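PDB 5CGZ: 4-oxalmesaconate hydratase from Pseudomonas putida, which catalyses the zinc-dependent hydration of 4-carboxy-2-hydroxymuconate (the enol of oxalomesaconate) to 4-carboxy-4-hydroxy-2-oxoadipate, the third step of gallate breakdown. Local coordinates for residues D85-A90 and N120-A126. Residues are numbered along the deposited sequence; the frame is centred on the assembly and turned at random.
With ZN (zinc ion), chain C.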
loop_
_atom_site.group_PDB
_atom_site.type_symbol
_atom_site.label_atom_id
_atom_site.label_comp_id
_atom_site.label_asym_id
_atom_site.label_seq_id
_atom_site.Cartn_x
_atom_site.Cartn_y
_atom_site.Cartn_z
ATOM N N ASP A 85 22.372 15.323 16.800
ATOM C CA ASP A 85 21.151 15.367 15.993
ATOM C C ASP A 85 21.300 16.323 14.809
ATOM O O ASP A 85 22.216 17.142 14.782
ATOM C CB ASP A 85 19.959 15.797 16.844
ATOM C CG ASP A 85 20.047 17.262 17.263
ATOM O OD1 ASP A 85 21.167 17.724 17.570
ATOM O OD2 ASP A 85 19.001 17.950 17.268
ATOM N N TYR A 86 20.396 16.210 13.838
ATOM C CA TYR A 86 20.312 17.152 12.715
ATOM C C TYR A 86 21.650 17.495 12.084
ATOM O O TYR A 86 22.052 18.652 12.114
ATOM C CB TYR A 86 19.655 18.458 13.159
ATOM C CG TYR A 86 18.152 18.405 13.300
ATOM C CD1 TYR A 86 17.555 17.642 14.296
ATOM C CD2 TYR A 86 17.329 19.143 12.455
ATOM C CE1 TYR A 86 16.183 17.600 14.445
ATOM C CE2 TYR A 86 15.939 19.109 12.594
ATOM C CZ TYR A 86 15.378 18.335 13.588
ATOM O OH TYR A 86 14.008 18.296 13.744
ATOM N N PRO A 87 22.326 16.507 11.482
ATOM C CA PRO A 87 21.848 15.136 11.300
ATOM C C PRO A 87 22.368 14.171 12.348
ATOM O O PRO A 87 23.528 14.254 12.767
ATOM C CB PRO A 87 22.422 14.759 9.933
ATOM C CG PRO A 87 23.789 15.438 9.968
ATOM C CD PRO A 87 23.571 16.750 10.730
ATOM N N MET A 88 21.515 13.235 12.746
ATOM C CA MET A 88 21.965 12.077 13.495
ATOM C C MET A 88 22.561 11.056 12.523
ATOM O O MET A 88 21.962 10.739 11.494
ATOM C CB MET A 88 20.806 11.470 14.288
ATOM C CG MET A 88 21.226 10.412 15.287
ATOM S SD MET A 88 19.885 10.022 16.444
ATOM C CE MET A 88 19.110 8.689 15.568
ATOM N N ARG A 89 23.752 10.562 12.842
ATOM C CA ARG A 89 24.399 9.508 12.059
ATOM C C ARG A 89 24.954 8.442 12.995
ATOM O O ARG A 89 25.469 8.764 14.057
ATOM C CB ARG A 89 25.528 10.082 11.186
ATOM C CG ARG A 89 25.054 10.997 10.051
ATOM C CD ARG A 89 24.265 10.205 8.996
ATOM N NE ARG A 89 23.919 11.014 7.825
ATOM C CZ ARG A 89 22.746 11.618 7.651
ATOM N NH1 ARG A 89 21.796 11.510 8.572
ATOM N NH2 ARG A 89 22.521 12.336 6.553
ATOM N N ALA A 90 24.849 7.175 12.606
ATOM C CA ALA A 90 25.377 6.086 13.418
ATOM C C ALA A 90 26.315 5.206 12.597
ATOM O O ALA A 90 26.225 5.170 11.368
ATOM C CB ALA A 90 24.244 5.249 13.992
ATOM N N ASN A 120 11.339 14.585 10.073
ATOM C CA ASN A 120 12.512 14.367 10.915
ATOM C C ASN A 120 13.251 13.081 10.575
ATOM O O ASN A 120 12.827 11.993 10.978
ATOM C CB ASN A 120 12.090 14.339 12.379
ATOM C CG ASN A 120 13.228 14.655 13.316
ATOM O OD1 ASN A 120 14.324 14.093 13.205
ATOM N ND2 ASN A 120 12.985 15.574 14.240
ATOM N N TYR A 121 14.358 13.204 9.849
ATOM C CA TYR A 121 15.121 12.036 9.410
ATOM C C TYR A 121 15.749 11.272 10.579
ATOM O O TYR A 121 15.995 10.069 10.479
ATOM C CB TYR A 121 16.203 12.459 8.400
ATOM C CG TYR A 121 15.716 12.396 6.968
ATOM C CD1 TYR A 121 14.649 13.177 6.542
ATOM C CD2 TYR A 121 16.312 11.545 6.046
ATOM C CE1 TYR A 121 14.184 13.108 5.238
ATOM C CE2 TYR A 121 15.860 11.474 4.738
ATOM C CZ TYR A 121 14.796 12.254 4.342
ATOM O OH TYR A 121 14.338 12.173 3.046
ATOM N N ASP A 122 16.006 11.957 11.690
ATOM C CA ASP A 122 16.612 11.292 12.843
ATOM C C ASP A 122 15.691 10.214 13.440
ATOM O O ASP A 122 16.155 9.228 14.021
ATOM C CB ASP A 122 16.960 12.305 13.937
ATOM C CG ASP A 122 18.035 13.298 13.517
ATOM O OD1 ASP A 122 18.599 13.191 12.402
ATOM O OD2 ASP A 122 18.322 14.200 14.328
ATOM N N HIS A 123 14.385 10.407 13.318
ATOM C CA HIS A 123 13.451 9.524 14.015
ATOM C C HIS A 123 13.481 8.092 13.482
ATOM O O HIS A 123 13.687 7.164 14.263
ATOM C CB HIS A 123 12.039 10.104 13.958
ATOM C CG HIS A 123 11.853 11.279 14.863
ATOM N ND1 HIS A 123 10.751 12.109 14.803
ATOM C CD2 HIS A 123 12.630 11.764 15.860
ATOM C CE1 HIS A 123 10.861 13.052 15.719
ATOM N NE2 HIS A 123 11.995 12.866 16.376
ATOM N N PRO A 124 13.306 7.899 12.156
ATOM C CA PRO A 124 13.410 6.522 11.643
ATOM C C PRO A 124 14.796 5.904 11.870
ATOM O O PRO A 124 14.894 4.694 12.073
ATOM C CB PRO A 124 13.118 6.677 10.136
ATOM C CG PRO A 124 12.324 7.951 10.030
ATOM C CD PRO A 124 12.907 8.851 11.099
ATOM N N LEU A 125 15.853 6.711 11.831
ATOM C CA LEU A 125 17.183 6.164 12.084
ATOM C C LEU A 125 17.228 5.517 13.470
ATOM O O LEU A 125 17.757 4.422 13.637
ATOM C CB LEU A 125 18.257 7.241 11.966
ATOM C CG LEU A 125 19.667 6.786 12.372
ATOM C CD1 LEU A 125 20.114 5.568 11.563
ATOM C CD2 LEU A 125 20.654 7.937 12.206
ATOM N N ALA A 126 16.650 6.195 14.457
ATOM C CA ALA A 126 16.583 5.662 15.817
ATOM C C ALA A 126 15.883 4.303 15.841
ATOM O O ALA A 126 16.342 3.369 16.511
ATOM C CB ALA A 126 15.863 6.645 16.745
HETATM ZN ZN ZN C . 12.748 13.933 18.109
HETATM O O HOH W 1 19.424 11.104 10.667
HETATM O O HOH W 2 10.825 15.507 18.299
#
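Asp122, near the beginning of helix 122-138, reaches into the bend at 86-88 and takes a backbone N-H on each carboxylate oxygen. Tyr86 N gives to OD2 over 2.9 Å, nearly straight at 166°, on the syn lone pair; Met88 N gives to OD1, also at 2.9 Å, but comes from well above the carboxylate plane. The cis peptide before Pro87 turns the chain between these two donors. Water 1 donates to both OD1 and Met88 O, adding a bridged link to the two direct bonds. Swapping Asp122 for an alanine would probably leave the amides of Tyr86 and Met88 without their acceptors and His10 without its second-shell mate.

That mate matters because His10 NE2 bonds to Asp122 OD2 while its ND1 binds zinc, in the site that His10, Asp13, Glu44 and His123 form in this Rossmann-fold member of the PIG-L (MshB deacetylase) family. His123 NE2 lies 2.2 Å from the zinc ion, and the amide carbon CG of Asn120 sits over the centre of the imidazole. Asn120, just before the turn that leads into the helix, makes a capping bond, its OD1 accepting weakly from Asp122 N. Its ND2 comes within 2.9 Å of Tyr86 OH, at an angle too poor for a hydrogen bond, the amide and phenol planes 80° apart.

Apolar packing takes over further along the helix. Met88 has CG anti to the backbone N (chi1 -170°) and bends at chi3, which brings CE to 3.8 Å from Leu125 CG and 4.0 Å from Ala126 CB. Leu125 CD2 answers by lying against the Met88 carbonyl. Arg89 NH1 bonds back to that same oxygen, Met88 O, while NH2 makes a salt bridge to Glu132 of the second subunit.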